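Local coordinates for PAN2-PAN3 deadenylation complex catalytic subunit pan2 (Neurospora crassa, PDB 4CZW), which is the catalytic subunit of the PAN deadenylation complex, an exoribonuclease that shortens the poly(A) tails of mRNA, here in its pseudo-ubiquitin-protease and nuclease domains, at residues Val540-Cys544 with Ile560-Gln566; Gly234-Glu238 with Gly299-Cys303; Ser4-Pro10 with Thr379-Lys385; Ala589-Glu595 with Thr610-Leu614. All coordinates share one frame; numbering follows the deposited sequence.

In the fold
Along the chain, interaction 2 is nested inside the loop closed by interaction 3, and interactions 1 and 4 follow in series. Interactions 2 and 3 belong to the USP-like scaffold domain and share its mixed sheet, through strands 300-305 and 385-394; their centres are 32 Å apart. Interactions 1 and 4 lie in the exonuclease domain, centres 25 Å apart and nearest atoms about 12 Å apart, with no direct touch. Interactions 2 and 4 are the most distant, 70 Å between centres, on opposite sides of the chain's centre. The four contacts are thus separate and local, two in the USP-like domain and two in the nuclease.

Interaction 1: Val540-Cys544 with Ile560-Gln566; sequences VNLGC and IQVPRNQ
Ile-560 begins the contact by laying its CD1 against CG2 of Val-540, 3.7 Å away; the two side chains lie alongside each other, running opposite ways. At Gln-561 the backbone does the touching: its carbonyl O lies 4.1 Å from CG1 of Val-540. Val-562 adds a second methyl contact, its CG2 4.0 Å from CG2 of Val-540, and ring CD of Pro-563 lies 4.3 Å from CG1 of that valine. CG1 of Val-540 stands anti to the backbone N (chi1 171°), which turns one methyl to Ile-560 and Val-562 and the other to Pro-563. The chain turns through the 3-10 residues Arg-564 and Asn-565 and brings Gln-566 back toward the helix end. NE2 of Gln-566 donates twice, to Val-540 O at 3.0 Å and to Cys-544 O at 2.8 Å. Both bonds are nearly straight (176° and 171°) and close to the amide plane; the first meets a lone pair of Val-540 O in the carbonyl plane. Val-540 O also accepts from Gly-543 N, within the Schellman motif that ends helix 529-541 at a positive-phi glycine. The site lies in the exonuclease domain, where strands 545-548 and 567-569 begin, parallel neighbours joined through helix 551-558 in a beta-alpha-beta crossover. Helix 81-94 of the USP-like domain touches Val-540 through Lys-94 and Gln-561 through Met-91, and Arg-564 N bonds Glu-96, so the two domains meet here. With both N-H groups spent on main-chain carbonyls, the Gln-566 amide is fixed in rotation; it joins the last helical turn and the residue before strand 545-548 to the residue before strand 567-569.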
loop_
_atom_site.group_PDB
_atom_site.type_symbol
_atom_site.label_atom_id
_atom_site.label_comp_id
_atom_site.label_asym_id
_atom_site.label_seq_id
_atom_site.Cartn_x
_atom_site.Cartn_y
_atom_site.Cartn_z
ATOM N N VAL A 540 -0.100 7.016 -15.719
ATOM C CA VAL A 540 -0.523 8.014 -14.742
ATOM C C VAL A 540 0.663 8.861 -14.288
ATOM O O VAL A 540 0.583 10.089 -14.255
ATOM C CB VAL A 540 -1.184 7.362 -13.512
ATOM C CG1 VAL A 540 -1.425 8.395 -12.420
ATOM C CG2 VAL A 540 -2.488 6.689 -13.906
ATOM N N ASN A 541 1.765 8.198 -13.951
ATOM C CA ASN A 541 2.956 8.890 -13.467
ATOM C C ASN A 541 3.728 9.604 -14.572
ATOM O O ASN A 541 4.598 10.429 -14.293
ATOM C CB ASN A 541 3.879 7.910 -12.740
ATOM C CG ASN A 541 3.356 7.528 -11.370
ATOM O OD1 ASN A 541 3.470 8.295 -10.413
ATOM N ND2 ASN A 541 2.778 6.337 -11.266
ATOM N N LEU A 542 3.417 9.286 -15.824
ATOM C CA LEU A 542 4.005 10.003 -16.949
ATOM C C LEU A 542 3.305 11.345 -17.136
ATOM O O LEU A 542 3.822 12.239 -17.807
ATOM C CB LEU A 542 3.925 9.172 -18.232
ATOM C CG LEU A 542 4.937 8.033 -18.367
ATOM C CD1 LEU A 542 4.726 7.271 -19.667
ATOM C CD2 LEU A 542 6.358 8.567 -18.285
ATOM N N GLY A 543 2.127 11.477 -16.534
ATOM C CA GLY A 543 1.382 12.721 -16.568
ATOM C C GLY A 543 0.290 12.747 -17.618
ATOM O O GLY A 543 -0.256 13.806 -17.929
ATOM N N CYS A 544 -0.036 11.579 -18.163
ATOM C CA CYS A 544 -1.038 11.477 -19.219
ATOM C C CYS A 544 -2.428 11.874 -18.736
ATOM O O CYS A 544 -2.745 11.759 -17.552
ATOM C CB CYS A 544 -1.079 10.056 -19.782
ATOM S SG CYS A 544 0.448 9.522 -20.575
ATOM N N ILE A 560 -6.983 2.238 -8.770
ATOM C CA ILE A 560 -5.962 3.244 -9.025
ATOM C C ILE A 560 -6.517 4.636 -8.726
ATOM O O ILE A 560 -7.733 4.839 -8.716
ATOM C CB ILE A 560 -5.460 3.174 -10.485
ATOM C CG1 ILE A 560 -4.080 3.824 -10.621
ATOM C CG2 ILE A 560 -6.468 3.805 -11.437
ATOM C CD1 ILE A 560 -3.481 3.692 -12.000
ATOM N N GLN A 561 -5.624 5.584 -8.459
ATOM C CA GLN A 561 -6.017 6.964 -8.198
ATOM C C GLN A 561 -5.408 7.899 -9.236
ATOM O O GLN A 561 -4.191 7.928 -9.419
ATOM C CB GLN A 561 -5.596 7.389 -6.790
ATOM C CG GLN A 561 -6.355 6.691 -5.669
ATOM C CD GLN A 561 -7.747 7.257 -5.459
ATOM O OE1 GLN A 561 -8.052 8.366 -5.896
ATOM N NE2 GLN A 561 -8.599 6.494 -4.785
ATOM N N VAL A 562 -6.260 8.659 -9.916
ATOM C CA VAL A 562 -5.803 9.596 -10.934
ATOM C C VAL A 562 -6.195 11.023 -10.565
ATOM O O VAL A 562 -7.367 11.300 -10.306
ATOM C CB VAL A 562 -6.380 9.251 -12.322
ATOM C CG1 VAL A 562 -5.752 10.131 -13.391
ATOM C CG2 VAL A 562 -6.158 7.780 -12.641
ATOM N N PRO A 563 -5.207 11.935 -10.532
ATOM C CA PRO A 563 -5.434 13.351 -10.221
ATOM C C PRO A 563 -6.478 13.988 -11.137
ATOM O O PRO A 563 -6.582 13.606 -12.303
ATOM C CB PRO A 563 -4.056 13.981 -10.439
ATOM C CG PRO A 563 -3.097 12.865 -10.205
ATOM C CD PRO A 563 -3.778 11.638 -10.737
ATOM N N ARG A 564 -7.234 14.946 -10.607
ATOM C CA ARG A 564 -8.330 15.574 -11.343
ATOM C C ARG A 564 -7.886 16.215 -12.655
ATOM O O ARG A 564 -8.618 16.181 -13.645
ATOM C CB ARG A 564 -9.018 16.625 -10.469
ATOM C CG ARG A 564 -10.160 16.083 -9.625
ATOM C CD ARG A 564 -10.818 17.186 -8.809
ATOM N NE ARG A 564 -9.958 17.654 -7.726
ATOM C CZ ARG A 564 -9.992 17.174 -6.487
ATOM N NH1 ARG A 564 -10.845 16.209 -6.171
ATOM N NH2 ARG A 564 -9.174 17.658 -5.563
ATOM N N ASN A 565 -6.691 16.796 -12.665
ATOM C CA ASN A 565 -6.187 17.468 -13.858
ATOM C C ASN A 565 -5.639 16.492 -14.897
ATOM O O ASN A 565 -5.122 16.906 -15.934
ATOM C CB ASN A 565 -5.113 18.494 -13.482
ATOM C CG ASN A 565 -4.016 17.906 -12.613
ATOM O OD1 ASN A 565 -3.813 16.692 -12.576
ATOM N ND2 ASN A 565 -3.300 18.772 -11.906
ATOM N N GLN A 566 -5.753 15.199 -14.610
ATOM C CA GLN A 566 -5.372 14.165 -15.565
ATOM C C GLN A 566 -6.592 13.348 -15.976
ATOM O O GLN A 566 -6.465 12.293 -16.600
ATOM C CB GLN A 566 -4.293 13.250 -14.981
ATOM C CG GLN A 566 -2.975 13.945 -14.689
ATOM C CD GLN A 566 -1.901 12.984 -14.217
ATOM O OE1 GLN A 566 -1.326 13.158 -13.142
ATOM N NE2 GLN A 566 -1.622 11.965 -15.021
#

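Interaction 2: Gly234-Glu238 with Gly299-Cys303; sequences GLENE and GHVYC
The beta-hairpin formed by strands 291-297 and 300-305 in the USP-like domain meets the end of helix 227-235 here, through Leu-235 and Glu-236 on the helix side and His-300 and Val-301 on the strand side. The pairing is by side chain rather than by strand: the nearest CA atoms, those of Glu-236 and Val-301, are 7.2 Å apart. Glu-236, the first residue to leave helical angles, extends its chain fully beyond CG, with chi2 at 177°, and so carries the carboxylate across that gap. Its OE2 accepts from Val-301 N at 2.9 Å, the N-H pointing almost straight at it (174°). The donor reaches OE2 on the anti side, 19° out of the carboxylate plane. Lys-232, one turn back in the helix, forms a salt bridge with the same OE2 and donates to Val-301 O. The acid and the lysine thus serve the two main-chain polar groups of Val-301. OE2 of Glu-236 also sits at the edge of the His-300 imidazole, near its plane, 3.6 Å from ND1 of His-300. Ile-260 of strand 250-262 touches Leu-235, Glu-236 and Val-301, and so packs on both sides of the contact. Beside the polar bond, Leu-235 and Val-301 cross at about a right angle, with CD1 of the leucine 3.6 Å from CG1 of the valine.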
loop_
_atom_site.group_PDB
_atom_site.type_symbol
_atom_site.label_atom_id
_atom_site.label_comp_id
_atom_site.label_asym_id
_atom_site.label_seq_id
_atom_site.Cartn_x
_atom_site.Cartn_y
_atom_site.Cartn_z
ATOM N N GLY A 234 14.110 -7.422 24.368
ATOM C CA GLY A 234 13.581 -8.073 23.184
ATOM C C GLY A 234 14.646 -8.346 22.140
ATOM O O GLY A 234 14.698 -9.433 21.566
ATOM N N LEU A 235 15.496 -7.355 21.895
ATOM C CA LEU A 235 16.559 -7.475 20.903
ATOM C C LEU A 235 17.585 -8.538 21.292
ATOM O O LEU A 235 17.989 -9.356 20.465
ATOM C CB LEU A 235 17.255 -6.127 20.705
ATOM C CG LEU A 235 16.450 -5.043 19.986
ATOM C CD1 LEU A 235 17.062 -3.673 20.211
ATOM C CD2 LEU A 235 16.371 -5.344 18.502
ATOM N N GLU A 236 17.999 -8.521 22.555
ATOM C CA GLU A 236 18.998 -9.463 23.046
ATOM C C GLU A 236 18.375 -10.810 23.397
ATOM O O GLU A 236 17.156 -10.926 23.532
ATOM C CB GLU A 236 19.717 -8.883 24.266
ATOM C CG GLU A 236 20.495 -7.609 23.975
ATOM C CD GLU A 236 21.140 -7.025 25.214
ATOM O OE1 GLU A 236 20.711 -7.382 26.332
ATOM O OE2 GLU A 236 22.076 -6.212 25.072
ATOM N N ASN A 237 19.220 -11.827 23.543
ATOM C CA ASN A 237 18.759 -13.167 23.884
ATOM C C ASN A 237 19.863 -14.013 24.511
ATOM O O ASN A 237 20.723 -14.546 23.809
ATOM C CB ASN A 237 18.208 -13.873 22.641
ATOM C CG ASN A 237 17.407 -15.121 22.978
ATOM O OD1 ASN A 237 17.477 -15.642 24.091
ATOM N ND2 ASN A 237 16.644 -15.609 22.007
ATOM N N GLU A 238 19.834 -14.129 25.834
ATOM C CA GLU A 238 20.750 -15.009 26.548
ATOM C C GLU A 238 20.000 -16.234 27.056
ATOM O O GLU A 238 18.898 -16.118 27.590
ATOM C CB GLU A 238 21.418 -14.275 27.713
ATOM C CG GLU A 238 22.336 -13.138 27.296
ATOM C CD GLU A 238 23.004 -12.466 28.481
ATOM O OE1 GLU A 238 22.634 -12.784 29.632
ATOM O OE2 GLU A 238 23.898 -11.622 28.263
ATOM N N GLY A 299 28.335 -6.338 20.974
ATOM C CA GLY A 299 27.289 -7.344 20.921
ATOM C C GLY A 299 26.087 -7.043 21.794
ATOM O O GLY A 299 25.119 -7.805 21.812
ATOM N N HIS A 300 26.141 -5.932 22.521
ATOM C CA HIS A 300 25.045 -5.548 23.404
ATOM C C HIS A 300 24.299 -4.327 22.876
ATOM O O HIS A 300 24.830 -3.555 22.079
ATOM C CB HIS A 300 25.566 -5.274 24.816
ATOM C CG HIS A 300 26.116 -6.487 25.502
ATOM N ND1 HIS A 300 25.309 -7.473 26.029
ATOM C CD2 HIS A 300 27.390 -6.872 25.749
ATOM C CE1 HIS A 300 26.063 -8.413 26.570
ATOM N NE2 HIS A 300 27.329 -8.072 26.414
ATOM N N VAL A 301 23.061 -4.163 23.330
ATOM C CA VAL A 301 22.226 -3.047 22.909
ATOM C C VAL A 301 21.751 -2.237 24.111
ATOM O O VAL A 301 21.255 -2.795 25.088
ATOM C CB VAL A 301 21.005 -3.532 22.098
ATOM C CG1 VAL A 301 19.923 -2.468 22.059
ATOM C CG2 VAL A 301 21.427 -3.924 20.692
ATOM N N TYR A 302 21.914 -0.919 24.034
ATOM C CA TYR A 302 21.492 -0.032 25.110
ATOM C C TYR A 302 20.532 1.032 24.588
ATOM O O TYR A 302 20.868 1.792 23.682
ATOM C CB TYR A 302 22.708 0.623 25.768
ATOM C CG TYR A 302 23.768 -0.367 26.192
ATOM C CD1 TYR A 302 23.701 -1.001 27.425
ATOM C CD2 TYR A 302 24.835 -0.673 25.355
ATOM C CE1 TYR A 302 24.667 -1.908 27.816
ATOM C CE2 TYR A 302 25.804 -1.580 25.737
ATOM C CZ TYR A 302 25.715 -2.195 26.968
ATOM O OH TYR A 302 26.680 -3.098 27.353
ATOM N N CYS A 303 19.335 1.082 25.167
ATOM C CA CYS A 303 18.310 2.017 24.717
ATOM C C CYS A 303 18.008 3.075 25.775
ATOM O O CYS A 303 17.972 2.781 26.970
ATOM C CB CYS A 303 17.031 1.264 24.348
ATOM S SG CYS A 303 15.734 2.301 23.636
#

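Interaction 3: Ser4-Pro10 with Thr379-Lys385; sequences SLRPEAP and TFNAAWK
A beta bulge at the start of strand 385-394 in the USP-like domain, in which Trp-384 and Lys-385 both face Asn-381, receives the N-terminal tail of the chain, and the Trp-384 indole is its main landing surface. Ala-9 covers one face: its CA stands 3.6 Å from the centroid of the six-membered ring, only 6° off the normal, a CH-pi contact. At the ring edge NE1 donates to Arg-6 O at 2.7 Å, the acceptor lying near the indole plane. CB of Asn-381 and CB of Lys-385 lie above the opposite face, offset toward its rim. Asn-381 is held from both ends of its amide: OD1 accepts from Ala-383 N in an Asx turn, while ND2 donates to Ser-4 O at 3.1 Å and to a water that bonds in turn to Leu-5 O. Lys-385, extended throughout, brings NZ to Ser-4 OG (2.7 Å) and to Thr-379 O (2.8 Å); NZ also bonds Tyr-13 OH, and Ser-4 OG pairs with Glu-376. CB of Ser-4 rests on CG2 of Thr-379. The tail is thereby fastened beside helix 374-377, with Val-332 of the adjoining strand 321-334 touching both Ala-9 and Trp-384, and Tyr-13 edge-to-face with the indole.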
loop_
_atom_site.group_PDB
_atom_site.type_symbol
_atom_site.label_atom_id
_atom_site.label_comp_id
_atom_site.label_asym_id
_atom_site.label_seq_id
_atom_site.Cartn_x
_atom_site.Cartn_y
_atom_site.Cartn_z
ATOM N N SER A 4 -9.318 8.057 24.575
ATOM C CA SER A 4 -8.702 6.848 25.114
ATOM C C SER A 4 -8.930 6.664 26.614
ATOM O O SER A 4 -8.603 5.613 27.171
ATOM C CB SER A 4 -7.201 6.847 24.822
ATOM O OG SER A 4 -6.957 6.720 23.432
ATOM N N LEU A 5 -9.487 7.681 27.263
ATOM C CA LEU A 5 -9.754 7.621 28.695
ATOM C C LEU A 5 -11.109 6.983 28.986
ATOM O O LEU A 5 -11.426 6.680 30.135
ATOM C CB LEU A 5 -9.696 9.021 29.309
ATOM C CG LEU A 5 -8.350 9.743 29.237
ATOM C CD1 LEU A 5 -8.425 11.082 29.952
ATOM C CD2 LEU A 5 -7.249 8.876 29.826
ATOM N N ARG A 6 -11.906 6.780 27.943
ATOM C CA ARG A 6 -13.227 6.183 28.094
ATOM C C ARG A 6 -13.129 4.685 28.381
ATOM O O ARG A 6 -12.236 4.008 27.871
ATOM C CB ARG A 6 -14.073 6.431 26.841
ATOM C CG ARG A 6 -14.185 7.897 26.416
ATOM C CD ARG A 6 -15.109 8.712 27.318
ATOM N NE ARG A 6 -14.475 9.075 28.582
ATOM C CZ ARG A 6 -13.691 10.136 28.750
ATOM N NH1 ARG A 6 -13.439 10.948 27.732
ATOM N NH2 ARG A 6 -13.157 10.384 29.938
ATOM N N PRO A 7 -14.053 4.161 29.202
ATOM C CA PRO A 7 -14.050 2.740 29.571
ATOM C C PRO A 7 -14.339 1.827 28.385
ATOM O O PRO A 7 -14.005 0.643 28.421
ATOM C CB PRO A 7 -15.167 2.648 30.616
ATOM C CG PRO A 7 -16.068 3.795 30.306
ATOM C CD PRO A 7 -15.159 4.893 29.844
ATOM N N GLU A 8 -14.961 2.379 27.350
ATOM C CA GLU A 8 -15.243 1.630 26.133
ATOM C C GLU A 8 -14.806 2.430 24.917
ATOM O O GLU A 8 -14.618 3.643 24.999
ATOM C CB GLU A 8 -16.731 1.288 26.037
ATOM C CG GLU A 8 -17.203 0.278 27.067
ATOM C CD GLU A 8 -18.702 0.057 27.016
ATOM O OE1 GLU A 8 -19.432 1.002 26.652
ATOM O OE2 GLU A 8 -19.150 -1.062 27.343
ATOM N N ALA A 9 -14.644 1.745 23.789
ATOM C CA ALA A 9 -14.230 2.393 22.553
ATOM C C ALA A 9 -15.298 3.358 22.051
ATOM O O ALA A 9 -16.422 2.949 21.762
ATOM C CB ALA A 9 -13.918 1.352 21.490
ATOM N N PRO A 10 -14.948 4.650 21.953
ATOM C CA PRO A 10 -15.844 5.667 21.393
ATOM C C PRO A 10 -16.145 5.375 19.925
ATOM O O PRO A 10 -15.406 4.607 19.307
ATOM C CB PRO A 10 -15.043 6.968 21.549
ATOM C CG PRO A 10 -14.028 6.675 22.603
ATOM C CD PRO A 10 -13.678 5.235 22.412
ATOM N N THR A 379 -1.760 7.375 24.337
ATOM C CA THR A 379 -2.556 6.902 25.465
ATOM C C THR A 379 -3.181 5.553 25.135
ATOM O O THR A 379 -3.775 5.378 24.071
ATOM C CB THR A 379 -3.669 7.900 25.839
ATOM O OG1 THR A 379 -3.093 9.184 26.111
ATOM C CG2 THR A 379 -4.428 7.420 27.067
ATOM N N PHE A 380 -3.042 4.598 26.049
ATOM C CA PHE A 380 -3.598 3.267 25.844
ATOM C C PHE A 380 -4.486 2.853 27.014
ATOM O O PHE A 380 -4.300 3.308 28.142
ATOM C CB PHE A 380 -2.476 2.249 25.632
ATOM C CG PHE A 380 -1.600 2.555 24.450
ATOM C CD1 PHE A 380 -2.036 2.289 23.162
ATOM C CD2 PHE A 380 -0.343 3.113 24.625
ATOM C CE1 PHE A 380 -1.234 2.571 22.070
ATOM C CE2 PHE A 380 0.463 3.396 23.537
ATOM C CZ PHE A 380 0.016 3.126 22.259
ATOM N N ASN A 381 -5.457 1.992 26.731
ATOM C CA ASN A 381 -6.438 1.578 27.723
ATOM C C ASN A 381 -6.445 0.062 27.881
ATOM O O ASN A 381 -6.608 -0.670 26.907
ATOM C CB ASN A 381 -7.828 2.082 27.327
ATOM C CG ASN A 381 -8.829 2.012 28.468
ATOM O OD1 ASN A 381 -8.936 0.999 29.159
ATOM N ND2 ASN A 381 -9.571 3.094 28.668
ATOM N N ALA A 382 -6.278 -0.405 29.115
ATOM C CA ALA A 382 -6.194 -1.836 29.397
ATOM C C ALA A 382 -7.496 -2.571 29.090
ATOM O O ALA A 382 -7.521 -3.799 29.010
ATOM C CB ALA A 382 -5.801 -2.060 30.850
ATOM N N ALA A 383 -8.574 -1.814 28.917
ATOM C CA ALA A 383 -9.893 -2.396 28.705
ATOM C C ALA A 383 -10.170 -2.701 27.236
ATOM O O ALA A 383 -10.826 -3.694 26.921
ATOM C CB ALA A 383 -10.965 -1.476 29.256
ATOM N N TRP A 384 -9.669 -1.857 26.337
ATOM C CA TRP A 384 -10.002 -2.002 24.923
ATOM C C TRP A 384 -8.926 -1.516 23.946
ATOM O O TRP A 384 -8.909 -1.936 22.788
ATOM C CB TRP A 384 -11.317 -1.271 24.628
ATOM C CG TRP A 384 -11.288 0.200 24.926
ATOM C CD1 TRP A 384 -11.580 0.804 26.114
ATOM C CD2 TRP A 384 -10.958 1.253 24.012
ATOM N NE1 TRP A 384 -11.447 2.168 25.999
ATOM C CE2 TRP A 384 -11.065 2.468 24.717
ATOM C CE3 TRP A 384 -10.578 1.286 22.667
ATOM C CZ2 TRP A 384 -10.808 3.701 24.123
ATOM C CZ3 TRP A 384 -10.323 2.510 22.079
ATOM C CH2 TRP A 384 -10.439 3.702 22.806
ATOM N N LYS A 385 -8.031 -0.640 24.394
ATOM C CA LYS A 385 -7.038 -0.072 23.483
ATOM C C LYS A 385 -5.611 -0.507 23.804
ATOM O O LYS A 385 -5.003 -0.020 24.757
ATOM C CB LYS A 385 -7.121 1.456 23.488
ATOM C CG LYS A 385 -6.330 2.106 22.365
ATOM C CD LYS A 385 -6.276 3.614 22.503
ATOM C CE LYS A 385 -5.407 4.227 21.420
ATOM N NZ LYS A 385 -5.180 5.677 21.655
HETATM O O HOH W 1 -11.298 3.977 30.895
#

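Interaction 4: Ala589-Glu595 with Thr610-Leu614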
loop_
_atom_site.group_PDB
_atom_site.type_symbol
_atom_site.label_atom_id
_atom_site.label_comp_id
_atom_site.label_asym_id
_atom_site.label_seq_id
_atom_site.Cartn_x
_atom_site.Cartn_y
_atom_site.Cartn_z
ATOM N N ALA A 589 -23.926 9.756 -27.686
ATOM C CA ALA A 589 -23.481 9.308 -28.999
ATOM C C ALA A 589 -24.614 9.397 -30.016
ATOM O O ALA A 589 -24.384 9.654 -31.196
ATOM C CB ALA A 589 -22.948 7.886 -28.922
ATOM N N TRP A 590 -25.840 9.187 -29.550
ATOM C CA TRP A 590 -27.006 9.207 -30.423
ATOM C C TRP A 590 -27.428 10.629 -30.783
ATOM O O TRP A 590 -27.897 10.884 -31.891
ATOM C CB TRP A 590 -28.174 8.467 -29.766
ATOM C CG TRP A 590 -29.460 8.560 -30.531
ATOM C CD1 TRP A 590 -29.763 7.933 -31.705
ATOM C CD2 TRP A 590 -30.624 9.315 -30.168
ATOM N NE1 TRP A 590 -31.039 8.256 -32.098
ATOM C CE2 TRP A 590 -31.590 9.102 -31.172
ATOM C CE3 TRP A 590 -30.940 10.152 -29.094
ATOM C CZ2 TRP A 590 -32.849 9.696 -31.133
ATOM C CZ3 TRP A 590 -32.193 10.741 -29.057
ATOM C CH2 TRP A 590 -33.131 10.509 -30.071
ATOM N N TYR A 591 -27.253 11.552 -29.844
ATOM C CA TYR A 591 -27.733 12.917 -30.021
ATOM C C TYR A 591 -26.680 13.837 -30.634
ATOM O O TYR A 591 -27.015 14.771 -31.362
ATOM C CB TYR A 591 -28.204 13.487 -28.681
ATOM C CG TYR A 591 -28.906 14.821 -28.795
ATOM C CD1 TYR A 591 -30.229 14.896 -29.205
ATOM C CD2 TYR A 591 -28.247 16.005 -28.488
ATOM C CE1 TYR A 591 -30.877 16.112 -29.311
ATOM C CE2 TYR A 591 -28.886 17.226 -28.590
ATOM C CZ TYR A 591 -30.201 17.272 -29.002
ATOM O OH TYR A 591 -30.846 18.483 -29.107
ATOM N N LEU A 592 -25.412 13.571 -30.341
ATOM C CA LEU A 592 -24.334 14.442 -30.800
ATOM C C LEU A 592 -23.579 13.860 -31.994
ATOM O O LEU A 592 -22.994 14.598 -32.784
ATOM C CB LEU A 592 -23.356 14.722 -29.658
ATOM C CG LEU A 592 -23.949 15.343 -28.390
ATOM C CD1 LEU A 592 -22.870 15.550 -27.341
ATOM C CD2 LEU A 592 -24.651 16.656 -28.708
ATOM N N LEU A 593 -23.594 12.537 -32.121
ATOM C CA LEU A 593 -22.868 11.874 -33.200
ATOM C C LEU A 593 -23.807 11.157 -34.164
ATOM O O LEU A 593 -23.371 10.663 -35.205
ATOM C CB LEU A 593 -21.856 10.875 -32.631
ATOM C CG LEU A 593 -20.782 11.420 -31.689
ATOM C CD1 LEU A 593 -19.974 10.280 -31.086
ATOM C CD2 LEU A 593 -19.872 12.392 -32.421
ATOM N N LYS A 594 -25.090 11.110 -33.812
ATOM C CA LYS A 594 -26.093 10.370 -34.577
ATOM C C LYS A 594 -25.677 8.916 -34.789
ATOM O O LYS A 594 -25.778 8.389 -35.897
ATOM C CB LYS A 594 -26.353 11.040 -35.931
ATOM C CG LYS A 594 -27.267 12.251 -35.871
ATOM C CD LYS A 594 -26.516 13.531 -36.194
ATOM C CE LYS A 594 -27.473 14.697 -36.385
ATOM N NZ LYS A 594 -26.752 15.977 -36.629
ATOM N N GLU A 595 -25.211 8.274 -33.723
ATOM C CA GLU A 595 -24.755 6.891 -33.802
ATOM C C GLU A 595 -25.499 5.985 -32.826
ATOM O O GLU A 595 -25.862 6.402 -31.727
ATOM C CB GLU A 595 -23.251 6.805 -33.531
ATOM C CG GLU A 595 -22.384 7.565 -34.520
ATOM C CD GLU A 595 -20.903 7.376 -34.254
ATOM O OE1 GLU A 595 -20.550 6.472 -33.466
ATOM O OE2 GLU A 595 -20.091 8.131 -34.829
ATOM N N THR A 610 -15.705 6.363 -28.807
ATOM C CA THR A 610 -16.944 7.129 -28.722
ATOM C C THR A 610 -16.780 8.338 -27.807
ATOM O O THR A 610 -17.161 9.454 -28.162
ATOM C CB THR A 610 -18.108 6.262 -28.207
ATOM O OG1 THR A 610 -18.332 5.171 -29.109
ATOM C CG2 THR A 610 -19.381 7.087 -28.089
ATOM N N ALA A 611 -16.207 8.104 -26.630
ATOM C CA ALA A 611 -15.968 9.170 -25.663
ATOM C C ALA A 611 -15.017 10.217 -26.228
ATOM O O ALA A 611 -15.178 11.412 -25.982
ATOM C CB ALA A 611 -15.416 8.594 -24.368
ATOM N N LEU A 612 -14.025 9.759 -26.987
ATOM C CA LEU A 612 -13.069 10.657 -27.620
ATOM C C LEU A 612 -13.761 11.531 -28.661
ATOM O O LEU A 612 -13.486 12.727 -28.761
ATOM C CB LEU A 612 -11.929 9.866 -28.263
ATOM C CG LEU A 612 -10.839 10.698 -28.941
ATOM C CD1 LEU A 612 -10.185 11.639 -27.942
ATOM C CD2 LEU A 612 -9.800 9.802 -29.599
ATOM N N LYS A 613 -14.659 10.926 -29.431
ATOM C CA LYS A 613 -15.446 11.658 -30.417
ATOM C C LYS A 613 -16.330 12.698 -29.740
ATOM O O LYS A 613 -16.477 13.818 -30.231
ATOM C CB LYS A 613 -16.309 10.701 -31.244
ATOM C CG LYS A 613 -15.536 9.835 -32.224
ATOM C CD LYS A 613 -16.478 8.919 -32.990
ATOM C CE LYS A 613 -15.744 8.147 -34.072
ATOM N NZ LYS A 613 -16.665 7.259 -34.834
ATOM N N LEU A 614 -16.917 12.315 -28.610
ATOM C CA LEU A 614 -17.785 13.208 -27.852
ATOM C C LEU A 614 -17.020 14.411 -27.315
ATOM O O LEU A 614 -17.546 15.523 -27.277
ATOM C CB LEU A 614 -18.450 12.452 -26.699
ATOM C CG LEU A 614 -19.554 11.467 -27.086
ATOM C CD1 LEU A 614 -20.011 10.678 -25.871
ATOM C CD2 LEU A 614 -20.726 12.199 -27.720
#
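Leu-593 and Leu-614 form the apolar centre of this contact between the end of helix 585-592 and the middle of helix 604-623. CD1 of Leu-593 comes to 3.9 Å from CD2 of Leu-614 and 3.7 Å from CB of Lys-613, so one methyl bridges two successive residues of the facing helix. The same CD2 of Leu-614 is approached by CD1 of Leu-592 at 4.0 Å, these two leucines crossing at about a right angle. Closer to the start of the segments, CB of Ala-589 rests 3.7 Å from CG2 of Thr-610. The threonine has CG2 anti to the backbone N and OG1 beside that N (chi1 -61°); this turns the methyl to the alanine and leaves the hydroxyl to bond Glu-606 O, one turn earlier in its own helix.

The charged part is a single long salt bridge, Glu-595 OE2 to Lys-613 NZ at 3.5 Å. Both chains are extended beyond CG and meet at about a right angle, at the exposed rim beside the leucine packing.

The backbone bond within the first segment, Glu-595 N to Ala-589 O at 3.0 Å, spans the positive-phi residue Lys-594 and turns Glu-595 back toward Lys-613.

In the exonuclease domain, Asp-607, three residues earlier in the same helix and probably a ligand of the catalytic metals, has its side chain about 5 Å from that of Thr-610. Leu-585 and Leu-588 of helix 585-592 continue the packing on Leu-614, and helix 627-634 touches Leu-592 through Val-630.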